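Local coordinates for general Secretion Pathway Protein (Vibrio vulnificus, PDB 4G54) that probably binds peptidoglycan in the periplasm as part of the EpsAB fusion protein of the type II secretion system, at residues C52-P55 and F60-Q63; T29-L34 and I48-E53; L80-L83 and Q88-Y91; D151-K156 and A197-M202; L94-P99 and E108-F113. All coordinates share one frame; numbering follows the deposited sequence. Where two conformers were deposited one is given.

Interaction 1 of 5, residues C52-P55 and F60-Q63; sequences CEQP and FQCQ
Cys-52 and Cys-62 are joined by a disulfide, Cys-52 SG to Cys-62 SG 2.1 Å, which ties the loop before strand 60-66 to that strand itself. It is the dense part of the contact, a covalent cross-link where no direct backbone hydrogen bond joins the two segments. At each cysteine the sulfur stands anti to the backbone N, which swings SG away from its own N and into the gap where the two sulfurs meet; the CA atoms of Cys-52 and Cys-62 are 5.4 Å apart, and the bond closes with a dihedral of -101° about S-S. Leu-34 of helix 30-40 packs on both cysteines.

The other half is wet. Gln-54 folds back at chi2, which brings its amide over toward the strand, where it crosses the side chain of Gln-61 at about a right angle with the two amide planes 40° apart. Two waters bridge the polar groups. One accepts from Gln-54 NE2 while donating to Cys-52 O and to Cys-62 O. A second accepts from the backbone N of Cys-62 and takes weaker bonds from the NE2 atoms of Gln-54 and Gln-61. Beyond the strand lies 125-131, its partner in the sheet.

A disulfide is consistent with the oxidising periplasm, and its chemistry implies a loop fixed covalently at Cys-52, with the nearby Gln-54 linked at least partly through exchangeable water.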
# COMPACT_ATOMS: atom_id res chain seq x y z
N CYS A 52 -12.03 -7.26 -3.06
CA CYS A 52 -11.31 -6.35 -3.97
C CYS A 52 -12.20 -5.87 -5.11
O CYS A 52 -11.83 -5.92 -6.28
CB CYS A 52 -10.08 -7.10 -4.54
SG CYS A 52 -8.79 -5.91 -5.12
N GLU A 53 -13.39 -5.38 -4.75
CA GLU A 53 -14.31 -4.87 -5.75
C GLU A 53 -14.57 -3.44 -5.38
O GLU A 53 -14.31 -3.00 -4.25
CB GLU A 53 -15.60 -5.69 -5.75
CG GLU A 53 -15.39 -7.05 -6.48
CD GLU A 53 -16.56 -8.04 -6.37
OE1 GLU A 53 -17.71 -7.57 -6.19
OE2 GLU A 53 -16.36 -9.29 -6.48
N GLN A 54 -15.01 -2.65 -6.37
CA GLN A 54 -15.32 -1.26 -6.10
C GLN A 54 -16.82 -1.13 -6.02
O GLN A 54 -17.52 -1.87 -6.76
CB GLN A 54 -14.94 -0.36 -7.27
CG GLN A 54 -13.46 -0.41 -7.61
CD GLN A 54 -12.53 -0.10 -6.46
OE1 GLN A 54 -12.54 0.99 -5.88
NE2 GLN A 54 -11.61 -1.03 -6.22
N PRO A 55 -17.33 -0.22 -5.21
CA PRO A 55 -16.61 0.74 -4.37
C PRO A 55 -15.95 0.15 -3.12
O PRO A 55 -16.38 -0.92 -2.64
CB PRO A 55 -17.70 1.75 -3.93
CG PRO A 55 -18.95 1.01 -4.08
CD PRO A 55 -18.78 0.07 -5.25
N PHE A 60 -9.28 1.98 2.50
CA PHE A 60 -8.30 1.31 1.66
C PHE A 60 -8.76 1.20 0.23
O PHE A 60 -9.99 0.96 -0.06
CB PHE A 60 -7.91 -0.08 2.19
CG PHE A 60 -6.82 -0.09 3.21
CD1 PHE A 60 -7.07 0.39 4.47
CD2 PHE A 60 -5.52 -0.56 2.89
CE1 PHE A 60 -6.07 0.43 5.43
CE2 PHE A 60 -4.54 -0.57 3.85
CZ PHE A 60 -4.75 -0.04 5.09
N GLN A 61 -7.83 1.34 -0.70
CA GLN A 61 -8.05 1.02 -2.13
C GLN A 61 -7.47 -0.36 -2.36
O GLN A 61 -6.44 -0.72 -1.79
CB GLN A 61 -7.21 1.97 -2.98
CG GLN A 61 -7.64 2.31 -4.35
CD GLN A 61 -8.95 3.08 -4.35
OE1 GLN A 61 -9.03 4.36 -4.23
NE2 GLN A 61 -9.96 2.34 -4.58
N CYS A 62 -8.11 -1.12 -3.26
CA CYS A 62 -7.64 -2.46 -3.65
C CYS A 62 -7.66 -2.47 -5.16
O CYS A 62 -8.66 -2.04 -5.76
CB CYS A 62 -8.60 -3.53 -3.09
SG CYS A 62 -7.83 -5.22 -3.35
N GLN A 63 -6.52 -2.82 -5.79
CA GLN A 63 -6.46 -2.78 -7.28
C GLN A 63 -5.63 -3.96 -7.76
O GLN A 63 -4.51 -4.19 -7.23
CB GLN A 63 -5.81 -1.40 -7.69
CG GLN A 63 -5.72 -1.05 -9.11
CD GLN A 63 -4.88 0.27 -9.29
OE1 GLN A 63 -3.73 0.31 -8.87
NE2 GLN A 63 -5.45 1.29 -9.93
O HOH W 1 -10.60 -3.31 -7.28
O HOH W 2 -11.07 -0.43 -3.39

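Interaction 2 of 5, residues T29-L34 and I48-E53; sequences TRAQGL and IDTMCE
Thr-50 presses its side chain and carbonyl against the first turns of helix 30-40, a loop-on-helix contact whose loop belongs to the GspA peptidase C39-like domain. With Leu-34 and Ala-31 it supplies most of the buried surface, and no hydrogen bond crosses: shape does the work.

The threonine meets Ala-31 at close range, the CA atoms of Thr-50 and Ala-31 4.8 Å apart. Thr-50 OG1 lies 3.7 Å from Ala-31 CB, while Thr-50 CG2 sits 3.7 Å from Ala-31 O and extends to the CB of Leu-34. OG1 occupies the position between backbone N and carbonyl carbon (chi1 58° at Thr-50), which turns CG2 toward the helix; the hydroxyl has a weak hydrogen bond to Arg-47 O. The carbonyl of Thr-50 is used as well, since Ala-31 CA makes a CH...O contact with Thr-50 O at 3.5 Å.

Leu-34 comes next along the helix. Its CB rests against the threonine methyl, whereas Leu-34 CD1 reaches farther, touching Thr-50 O at 3.6 Å and then the CB of Cys-52. The same leucine packs on Thr-127 and Leu-129 of strand 125-131, so it is wedged between loop and sheet. Arg-30 leaves this contact for a salt bridge with Glu-125.

The helix itself begins at Thr-29, an N-cap: Thr-29 OG1 accepts from Gln-32 N at 3.0 Å with an N-H...O angle of 160°.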
# COMPACT_ATOMS: atom_id res chain seq x y z
N THR A 29 -6.64 -18.58 -2.65
CA THR A 29 -7.57 -17.61 -3.20
C THR A 29 -7.07 -16.25 -2.90
O THR A 29 -6.32 -16.04 -1.92
CB THR A 29 -8.98 -17.70 -2.60
OG1 THR A 29 -8.95 -17.30 -1.22
CG2 THR A 29 -9.54 -19.11 -2.67
N ARG A 30 -7.52 -15.32 -3.75
CA ARG A 30 -7.12 -13.92 -3.60
C ARG A 30 -7.63 -13.39 -2.25
O ARG A 30 -6.93 -12.66 -1.59
CB ARG A 30 -7.60 -13.09 -4.76
CG ARG A 30 -6.92 -11.70 -4.74
CD ARG A 30 -7.42 -10.67 -5.76
NE ARG A 30 -7.82 -11.21 -7.05
CZ ARG A 30 -7.02 -11.38 -8.07
NH1 ARG A 30 -5.73 -11.01 -8.00
NH2 ARG A 30 -7.51 -11.91 -9.23
N ALA A 31 -8.84 -13.77 -1.86
CA ALA A 31 -9.40 -13.28 -0.61
C ALA A 31 -8.54 -13.75 0.56
O ALA A 31 -8.30 -12.98 1.47
CB ALA A 31 -10.83 -13.78 -0.46
N GLN A 32 -8.06 -14.98 0.54
CA GLN A 32 -7.17 -15.47 1.57
C GLN A 32 -5.87 -14.63 1.63
O GLN A 32 -5.40 -14.18 2.72
CB GLN A 32 -6.79 -16.94 1.27
CG GLN A 32 -6.16 -17.59 2.36
CD GLN A 32 -5.96 -19.03 2.08
OE1 GLN A 32 -6.37 -19.54 0.99
NE2 GLN A 32 -5.34 -19.72 3.04
N GLY A 33 -5.29 -14.39 0.44
CA GLY A 33 -4.09 -13.52 0.38
C GLY A 33 -4.32 -12.13 0.87
O GLY A 33 -3.45 -11.55 1.53
N LEU A 34 -5.46 -11.56 0.52
CA LEU A 34 -5.73 -10.15 0.94
C LEU A 34 -6.02 -10.08 2.44
O LEU A 34 -5.60 -9.11 3.09
CB LEU A 34 -6.89 -9.54 0.20
CG LEU A 34 -6.60 -9.26 -1.24
CD1 LEU A 34 -7.92 -8.85 -1.85
CD2 LEU A 34 -5.54 -8.09 -1.40
N ILE A 48 -16.21 -8.88 3.11
CA ILE A 48 -16.50 -7.84 2.10
C ILE A 48 -15.21 -7.14 1.65
O ILE A 48 -14.99 -6.91 0.40
CB ILE A 48 -17.53 -6.88 2.65
CG1 ILE A 48 -18.86 -7.58 2.77
CG2 ILE A 48 -17.73 -5.72 1.75
CD1 ILE A 48 -19.38 -8.07 1.41
N ASP A 49 -14.29 -6.91 2.60
CA ASP A 49 -13.09 -6.23 2.29
C ASP A 49 -12.22 -7.03 1.37
O ASP A 49 -11.48 -6.48 0.54
CB ASP A 49 -12.32 -5.97 3.60
CG ASP A 49 -13.10 -5.07 4.52
OD1 ASP A 49 -13.46 -3.90 4.12
OD2 ASP A 49 -13.34 -5.49 5.66
N THR A 50 -12.23 -8.35 1.49
CA THR A 50 -11.30 -9.08 0.66
C THR A 50 -11.81 -9.51 -0.71
O THR A 50 -11.15 -10.30 -1.41
CB THR A 50 -10.81 -10.34 1.46
OG1 THR A 50 -11.95 -11.12 1.82
CG2 THR A 50 -10.06 -9.93 2.66
N MET A 51 -12.99 -9.01 -1.05
CA MET A 51 -13.50 -9.16 -2.45
C MET A 51 -12.72 -8.32 -3.50
O MET A 51 -12.79 -8.64 -4.69
CB MET A 51 -14.98 -8.83 -2.53
CG MET A 51 -15.91 -9.81 -1.81
SD MET A 51 -17.56 -9.12 -1.75
CE MET A 51 -18.31 -9.68 -3.32
N CYS A 52 -12.03 -7.26 -3.06
CA CYS A 52 -11.31 -6.35 -3.97
C CYS A 52 -12.20 -5.87 -5.11
O CYS A 52 -11.83 -5.92 -6.28
CB CYS A 52 -10.08 -7.10 -4.54
SG CYS A 52 -8.79 -5.91 -5.12
N GLU A 53 -13.39 -5.38 -4.75
CA GLU A 53 -14.31 -4.87 -5.75
C GLU A 53 -14.57 -3.44 -5.38
O GLU A 53 -14.31 -3.00 -4.25
CB GLU A 53 -15.60 -5.69 -5.75
CG GLU A 53 -15.39 -7.05 -6.48
CD GLU A 53 -16.56 -8.04 -6.37
OE1 GLU A 53 -17.71 -7.57 -6.19
OE2 GLU A 53 -16.36 -9.29 -6.48

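Interaction 3 of 5, residues L80-L83 and Q88-Y91; sequences LLTL and QRAY
Tyr-91 and Thr-82 face each other as a non-hydrogen-bonded pair of an antiparallel beta hairpin, the CA atoms of Tyr-91 and Thr-82 4.7 Å apart, their side chains lying side by side and pointing the same way. The next pair, Leu-83 with Ala-90, carries the backbone bonds: Leu-83 N to Ala-90 O at 2.7 Å and Ala-90 N to Leu-83 O at 3.0 Å.

The tyrosine shows how one ring can serve apolar and polar neighbours in turn. Tyr-91 CB lies 4.0 Å from Leu-80 CD1. With CG of Tyr-91 anti to the carbonyl carbon (chi1 -66°), the ring then runs alongside the threonine. Tyr-91 CD2 meets Leu-80 CD2 at 3.9 Å, and Tyr-91 CE2 approaches Thr-82 OG1 at 3.3 Å. At the tip, Tyr-91 OH accepts two bonds from one arginine, from Arg-89 NE and, at 2.9 Å, from Arg-89 NH2. The hydroxyl lies 15° to 16° out of the guanidinium plane of Arg-89, gripped side-on by NE and NH2. Arg-89 bends at chi3 to reach it, and Thr-82 CG2 sits over the centre of one guanidinium face, 3.4 Å above the plane of Arg-89. Glu-125 ties the group together, accepting from Thr-82 OG1 and pairing with Arg-89 NH2; this carboxylate probably offsets the charge of Arg-30, which also comes close to Arg-89.

Within the fold, strand 79-85 runs between 88-97 and 125-131. Helix 30-40 packs through Arg-30 against the face bearing Thr-82 and Tyr-91, while Trp-18 touches Leu-83 and Ala-90 on the reverse face.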
# COMPACT_ATOMS: atom_id res chain seq x y z
N LEU A 80 0.31 -8.23 -2.94
CA LEU A 80 0.00 -9.69 -3.02
C LEU A 80 0.37 -10.17 -4.45
O LEU A 80 -0.10 -9.52 -5.43
CB LEU A 80 -1.49 -9.92 -2.77
CG LEU A 80 -1.90 -11.42 -2.73
CD1 LEU A 80 -1.38 -12.08 -1.40
CD2 LEU A 80 -3.46 -11.46 -2.76
N LEU A 81 1.24 -11.18 -4.54
CA LEU A 81 1.68 -11.65 -5.86
C LEU A 81 0.77 -12.83 -6.24
O LEU A 81 0.51 -13.72 -5.43
CB LEU A 81 3.13 -12.18 -5.82
CG LEU A 81 4.14 -11.14 -5.33
CD1 LEU A 81 5.53 -11.80 -5.49
CD2 LEU A 81 4.04 -9.84 -6.10
N THR A 82 0.32 -12.89 -7.49
CA THR A 82 -0.38 -14.08 -8.00
C THR A 82 0.69 -14.97 -8.57
O THR A 82 1.41 -14.56 -9.55
CB THR A 82 -1.42 -13.67 -9.09
OG1 THR A 82 -2.40 -12.75 -8.54
CG2 THR A 82 -2.19 -14.95 -9.61
N LEU A 83 0.75 -16.21 -8.09
CA LEU A 83 1.69 -17.21 -8.67
C LEU A 83 0.88 -18.17 -9.56
O LEU A 83 -0.29 -18.47 -9.26
CB LEU A 83 2.41 -17.94 -7.56
CG LEU A 83 3.20 -17.05 -6.56
CD1 LEU A 83 4.03 -17.95 -5.61
CD2 LEU A 83 4.09 -16.08 -7.31
N GLN A 88 -2.68 -23.87 -12.22
CA GLN A 88 -3.04 -23.56 -10.82
C GLN A 88 -2.65 -22.13 -10.46
O GLN A 88 -1.68 -21.59 -11.04
CB GLN A 88 -2.32 -24.52 -9.88
CG GLN A 88 -2.55 -25.95 -10.24
CD GLN A 88 -2.99 -26.72 -9.04
OE1 GLN A 88 -4.19 -26.84 -8.77
NE2 GLN A 88 -2.02 -27.20 -8.26
N ARG A 89 -3.43 -21.51 -9.56
CA ARG A 89 -3.03 -20.19 -8.99
C ARG A 89 -2.82 -20.30 -7.48
O ARG A 89 -3.46 -21.12 -6.78
CB ARG A 89 -4.03 -19.04 -9.30
CG ARG A 89 -4.06 -18.67 -10.80
CD ARG A 89 -5.40 -18.14 -11.24
NE ARG A 89 -5.66 -16.85 -10.60
CZ ARG A 89 -5.34 -15.65 -11.10
NH1 ARG A 89 -4.75 -15.55 -12.30
NH2 ARG A 89 -5.64 -14.54 -10.38
N ALA A 90 -1.94 -19.46 -6.98
CA ALA A 90 -1.69 -19.30 -5.56
C ALA A 90 -1.25 -17.89 -5.33
O ALA A 90 -1.02 -17.11 -6.30
CB ALA A 90 -0.62 -20.25 -5.04
N TYR A 91 -1.25 -17.47 -4.08
CA TYR A 91 -1.12 -16.02 -3.78
C TYR A 91 -0.14 -15.92 -2.60
O TYR A 91 -0.26 -16.66 -1.66
CB TYR A 91 -2.51 -15.45 -3.34
CG TYR A 91 -3.49 -15.49 -4.48
CD1 TYR A 91 -4.29 -16.64 -4.71
CD2 TYR A 91 -3.56 -14.40 -5.38
CE1 TYR A 91 -5.12 -16.68 -5.81
CE2 TYR A 91 -4.44 -14.42 -6.50
CZ TYR A 91 -5.23 -15.58 -6.69
OH TYR A 91 -6.10 -15.68 -7.74

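Interaction 4 of 5, residues D151-K156 and A197-M202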
# COMPACT_ATOMS: atom_id res chain seq x y z
N ASP A 151 -1.61 17.67 4.88
CA ASP A 151 -0.40 18.36 5.40
C ASP A 151 0.55 17.20 5.90
O ASP A 151 1.78 17.18 5.58
CB ASP A 151 -0.89 19.29 6.46
CG ASP A 151 0.24 20.10 7.17
OD1 ASP A 151 1.26 20.45 6.53
OD2 ASP A 151 0.03 20.35 8.40
N GLN A 152 0.01 16.25 6.66
CA GLN A 152 0.83 15.22 7.22
C GLN A 152 1.42 14.32 6.13
O GLN A 152 2.63 13.94 6.24
CB GLN A 152 -0.01 14.35 8.20
CG GLN A 152 -0.41 15.22 9.40
CD GLN A 152 0.79 15.56 10.37
OE1 GLN A 152 1.81 14.82 10.43
NE2 GLN A 152 0.66 16.70 11.13
N LEU A 153 0.61 13.97 5.11
CA LEU A 153 1.13 13.04 4.05
C LEU A 153 2.20 13.76 3.23
O LEU A 153 3.20 13.18 2.84
CB LEU A 153 -0.08 12.68 3.12
CG LEU A 153 -1.03 11.72 3.76
CD1 LEU A 153 -2.29 11.57 2.83
CD2 LEU A 153 -0.38 10.35 3.96
N LEU A 154 1.99 15.07 2.98
CA LEU A 154 3.02 15.77 2.14
C LEU A 154 4.31 15.84 2.90
O LEU A 154 5.38 15.66 2.29
CB LEU A 154 2.62 17.23 1.84
CG LEU A 154 1.62 17.33 0.77
CD1 LEU A 154 1.04 18.80 0.77
CD2 LEU A 154 2.38 17.06 -0.63
N ALA A 155 4.29 16.10 4.21
CA ALA A 155 5.55 16.12 5.00
C ALA A 155 6.22 14.76 4.99
O ALA A 155 7.44 14.65 4.87
CB ALA A 155 5.24 16.60 6.44
N LYS A 156 5.40 13.70 4.98
CA LYS A 156 6.00 12.38 4.96
C LYS A 156 6.67 12.12 3.58
O LYS A 156 7.78 11.49 3.50
CB LYS A 156 4.91 11.30 5.22
CG LYS A 156 5.46 9.88 5.34
CD LYS A 156 5.79 9.49 6.81
CE LYS A 156 4.62 8.75 7.51
NZ LYS A 156 4.67 7.23 7.60
N ALA A 197 -3.68 10.75 -5.78
CA ALA A 197 -3.49 9.34 -6.00
C ALA A 197 -2.01 9.00 -5.87
O ALA A 197 -1.72 7.98 -5.21
CB ALA A 197 -4.01 8.89 -7.37
N ARG A 198 -1.14 9.81 -6.46
CA ARG A 198 0.28 9.52 -6.31
C ARG A 198 0.74 9.66 -4.88
O ARG A 198 1.46 8.78 -4.41
CB ARG A 198 1.02 10.51 -7.19
CG ARG A 198 2.60 10.35 -7.23
CD ARG A 198 3.01 9.00 -7.92
NE ARG A 198 2.65 9.11 -9.34
CZ ARG A 198 3.27 9.82 -10.29
NH1 ARG A 198 2.77 9.94 -11.54
NH2 ARG A 198 4.39 10.50 -10.05
N LEU A 199 0.30 10.73 -4.18
CA LEU A 199 0.76 10.96 -2.81
C LEU A 199 0.39 9.77 -1.91
O LEU A 199 1.24 9.24 -1.15
CB LEU A 199 0.07 12.24 -2.27
CG LEU A 199 0.44 12.53 -0.83
CD1 LEU A 199 1.96 12.86 -0.67
CD2 LEU A 199 -0.36 13.78 -0.47
N GLN A 200 -0.88 9.29 -2.06
CA GLN A 200 -1.31 8.29 -1.09
C GLN A 200 -0.88 6.89 -1.50
O GLN A 200 -0.75 5.98 -0.63
CB GLN A 200 -2.85 8.35 -0.98
CG GLN A 200 -3.17 9.61 -0.14
CD GLN A 200 -4.69 9.87 -0.27
OE1 GLN A 200 -5.42 9.59 0.67
NE2 GLN A 200 -5.16 10.32 -1.43
N HIS A 201 -0.55 6.64 -2.78
CA HIS A 201 0.04 5.34 -3.08
C HIS A 201 1.49 5.31 -2.58
O HIS A 201 1.98 4.23 -2.21
CB HIS A 201 -0.08 5.10 -4.60
CG HIS A 201 0.43 3.75 -5.01
ND1 HIS A 201 -0.30 2.59 -5.02
CD2 HIS A 201 1.69 3.42 -5.41
CE1 HIS A 201 0.48 1.58 -5.40
NE2 HIS A 201 1.70 2.05 -5.62
N MET A 202 2.18 6.47 -2.49
CA MET A 202 3.60 6.45 -2.06
C MET A 202 3.75 6.38 -0.55
O MET A 202 4.67 5.68 -0.03
CB MET A 202 4.25 7.77 -2.58
CG MET A 202 4.51 7.90 -4.09
SD MET A 202 5.20 9.57 -4.37
CE MET A 202 6.68 9.45 -3.34
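Leu-199 of helix 193-202 points its branched end at Leu-153 of helix 145-158, and this pair is the centre of the contact. Its two methyls divide the work: Leu-199 CD2 packs on Leu-153 CB at 3.8 Å, while Leu-199 CD1 lies 3.7 Å from Leu-153 O and 4.2 Å from Leu-154 CD2. The leucine reaches this far because its CG stands anti to the backbone N (chi1 178° at Leu-199). Leu-153 answers with its own tip, for Leu-153 CD1 passes Leu-199 and ends 3.7 Å from Gln-200 CG.

The next shell fixes these groups. Gln-200 shows only its aliphatic part to the leucine; its amide is held by Leu-134 N, which donates to OE1, and by Leu-196 O, which accepts from NE2. Leu-150 and Ala-157 of helix 145-158 also touch Leu-199, and Leu-154 leans on Val-176 and Phe-179 of helix 170-182. On a remoter side of helix 145-158, Asp-151 accepts from the backbone N of Leu-163 and of Thr-165.

The helix segments cross at 67°, their axes 9.9 Å apart, within the three-helix core of the putative peptidoglycan-binding domain. As a worked case of helix packing it is almost purely hydrophobic: no hydrogen bond spans the two segments, so their attraction rests on exclusion of water and on dispersion between buried methyl and methylene groups.

Interaction 5 of 5, residues L94-P99 and E108-F113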
# COMPACT_ATOMS: atom_id res chain seq x y z
N LEU A 94 4.27 -10.20 -0.94
CA LEU A 94 5.65 -9.68 -1.10
C LEU A 94 5.83 -8.64 -0.04
O LEU A 94 5.16 -7.60 -0.02
CB LEU A 94 5.80 -9.04 -2.51
CG LEU A 94 7.13 -8.31 -2.75
CD1 LEU A 94 8.23 -9.27 -2.85
CD2 LEU A 94 7.02 -7.52 -4.08
N LEU A 95 6.81 -8.87 0.86
CA LEU A 95 7.09 -7.93 1.93
C LEU A 95 8.17 -7.00 1.52
O LEU A 95 8.05 -5.79 1.85
CB LEU A 95 7.52 -8.73 3.24
CG LEU A 95 7.97 -7.91 4.44
CD1 LEU A 95 6.78 -7.13 5.02
CD2 LEU A 95 8.53 -8.91 5.50
N GLU A 96 9.28 -7.50 0.96
CA GLU A 96 10.31 -6.57 0.46
C GLU A 96 10.99 -7.16 -0.75
O GLU A 96 10.89 -8.32 -1.01
CB GLU A 96 11.30 -6.19 1.51
CG GLU A 96 11.97 -7.34 2.15
CD GLU A 96 12.86 -6.81 3.34
OE1 GLU A 96 12.66 -7.22 4.49
OE2 GLU A 96 13.73 -5.95 3.07
N VAL A 97 11.71 -6.31 -1.45
CA VAL A 97 12.26 -6.70 -2.74
C VAL A 97 13.52 -5.91 -3.00
O VAL A 97 13.60 -4.70 -2.66
CB VAL A 97 11.25 -6.45 -3.90
CG1 VAL A 97 10.66 -4.96 -3.92
CG2 VAL A 97 11.91 -6.80 -5.26
N ASP A 98 14.52 -6.60 -3.57
CA ASP A 98 15.75 -5.90 -4.05
C ASP A 98 16.16 -6.59 -5.36
O ASP A 98 15.45 -7.51 -5.78
CB ASP A 98 16.83 -5.80 -2.97
CG ASP A 98 17.51 -7.13 -2.65
OD1 ASP A 98 17.58 -8.02 -3.53
OD2 ASP A 98 18.09 -7.25 -1.53
N PRO A 99 17.19 -6.12 -6.07
CA PRO A 99 17.53 -6.79 -7.37
C PRO A 99 17.84 -8.26 -7.31
O PRO A 99 17.76 -8.94 -8.36
CB PRO A 99 18.80 -6.05 -7.81
CG PRO A 99 18.55 -4.68 -7.25
CD PRO A 99 17.94 -4.86 -5.92
N GLU A 108 1.99 -18.81 6.62
CA GLU A 108 2.65 -19.72 7.58
C GLU A 108 4.13 -19.54 7.71
O GLU A 108 4.67 -19.82 8.78
CB GLU A 108 2.32 -21.17 7.22
CG GLU A 108 0.87 -21.44 7.75
CD GLU A 108 0.60 -21.16 9.28
OE1 GLU A 108 -0.44 -20.48 9.61
OE2 GLU A 108 1.41 -21.61 10.15
N GLN A 109 4.80 -19.19 6.64
CA GLN A 109 6.24 -19.07 6.63
C GLN A 109 6.72 -17.77 6.02
O GLN A 109 6.10 -17.24 5.10
CB GLN A 109 6.86 -20.21 5.79
CG GLN A 109 6.54 -21.58 6.35
CD GLN A 109 7.12 -22.65 5.45
OE1 GLN A 109 8.34 -22.73 5.23
NE2 GLN A 109 6.25 -23.50 4.93
N ARG A 110 7.84 -17.27 6.52
CA ARG A 110 8.62 -16.29 5.77
C ARG A 110 9.69 -16.97 4.90
O ARG A 110 10.59 -17.67 5.43
CB ARG A 110 9.26 -15.34 6.78
CG ARG A 110 10.07 -14.24 6.17
CD ARG A 110 10.83 -13.47 7.34
NE ARG A 110 11.34 -12.13 6.99
CZ ARG A 110 10.91 -10.95 7.45
NH1 ARG A 110 9.91 -10.80 8.34
NH2 ARG A 110 11.53 -9.87 6.99
N LEU A 111 9.59 -16.78 3.59
CA LEU A 111 10.51 -17.35 2.57
C LEU A 111 11.28 -16.28 1.78
O LEU A 111 10.78 -15.19 1.53
CB LEU A 111 9.74 -18.16 1.50
CG LEU A 111 8.76 -19.17 2.10
CD1 LEU A 111 7.96 -19.90 1.03
CD2 LEU A 111 9.45 -20.12 3.02
N THR A 112 12.51 -16.62 1.36
CA THR A 112 13.27 -15.75 0.48
C THR A 112 13.40 -16.46 -0.86
O THR A 112 13.84 -17.62 -0.89
CB THR A 112 14.66 -15.45 1.07
OG1 THR A 112 14.45 -14.67 2.25
CG2 THR A 112 15.46 -14.58 0.12
N PHE A 113 13.06 -15.77 -1.93
CA PHE A 113 13.20 -16.34 -3.29
C PHE A 113 14.20 -15.51 -4.01
O PHE A 113 14.19 -14.27 -3.92
CB PHE A 113 11.84 -16.14 -3.98
CG PHE A 113 11.01 -17.39 -4.09
CD1 PHE A 113 11.12 -18.42 -3.20
CD2 PHE A 113 10.02 -17.43 -5.07
CE1 PHE A 113 10.30 -19.54 -3.31
CE2 PHE A 113 9.21 -18.54 -5.19
CZ PHE A 113 9.41 -19.61 -4.32
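Arg-110 NH2 is approached by three groups: Leu-212 O, to which it donates a hydrogen bond, a carboxylate oxygen of Glu-96, and a methyl of Leu-95. Arg-110 adopts two conformers; the contacts of its guanidinium given here hold for one and are doubtful for the other. Glu-96 OE1 lies 3.8 Å from Arg-110 NH2, a long salt bridge near the plane of the guanidinium and at its edge. The carboxylate of Glu-96 and the guanidinium of Arg-110 are turned 69° apart, far from a flat, two-pronged pairing. Arg-101 engages Glu-96 OE2 and is the stronger partner of the acid.

The apolar half of the contact sits over one guanidinium face. There Leu-95 CD2 is 3.5 Å from Arg-110 NH2 and 3.7 Å from Arg-110 CZ, the methyl meeting the flat group across an oblique crossing of the two side chains. Arg-110 gets there by full extension from CG to NE, whereas Glu-96 starts with CG between its backbone N and carbonyl carbon (chi1 55°) and then runs straight.

That leucine and glutamate both reach out from one place reflects a classic beta bulge: Leu-95 and Glu-96 together oppose Val-103 on strand 101-105. Strand 101-105 lies between 88-97 and 110-114 in the antiparallel sheet, so the CA atoms of Leu-95 and Arg-110 are 9.3 Å apart and the contact is made over the intervening strand by side chains alone. On the far strand, backbone bonds join Leu-111 to Leu-104 and Phe-113 to Val-102 at the sheet's border.

Along the chain interactions 2 and 1 come first, overlapping at Cys-52 and Glu-53, then 3, 5 and 4. Interactions 1 and 2 have centres 9 Å apart and touch through Leu-34, which meets Cys-62. Interaction 2 also touches interaction 3, their centres 12 Å apart, where helix 30-40 lies on the hairpin. Strand 88-97 is shared by interactions 3 and 5, centres 14 Å apart, and the antiparallel sheet reaches from 60-66 in interaction 1 to 110-114 in interaction 5. Interaction 4 stands apart, its centre 19 to 29 Å from those of the others, in the putative peptidoglycan-binding domain, consistent with two modules, each with its own packing.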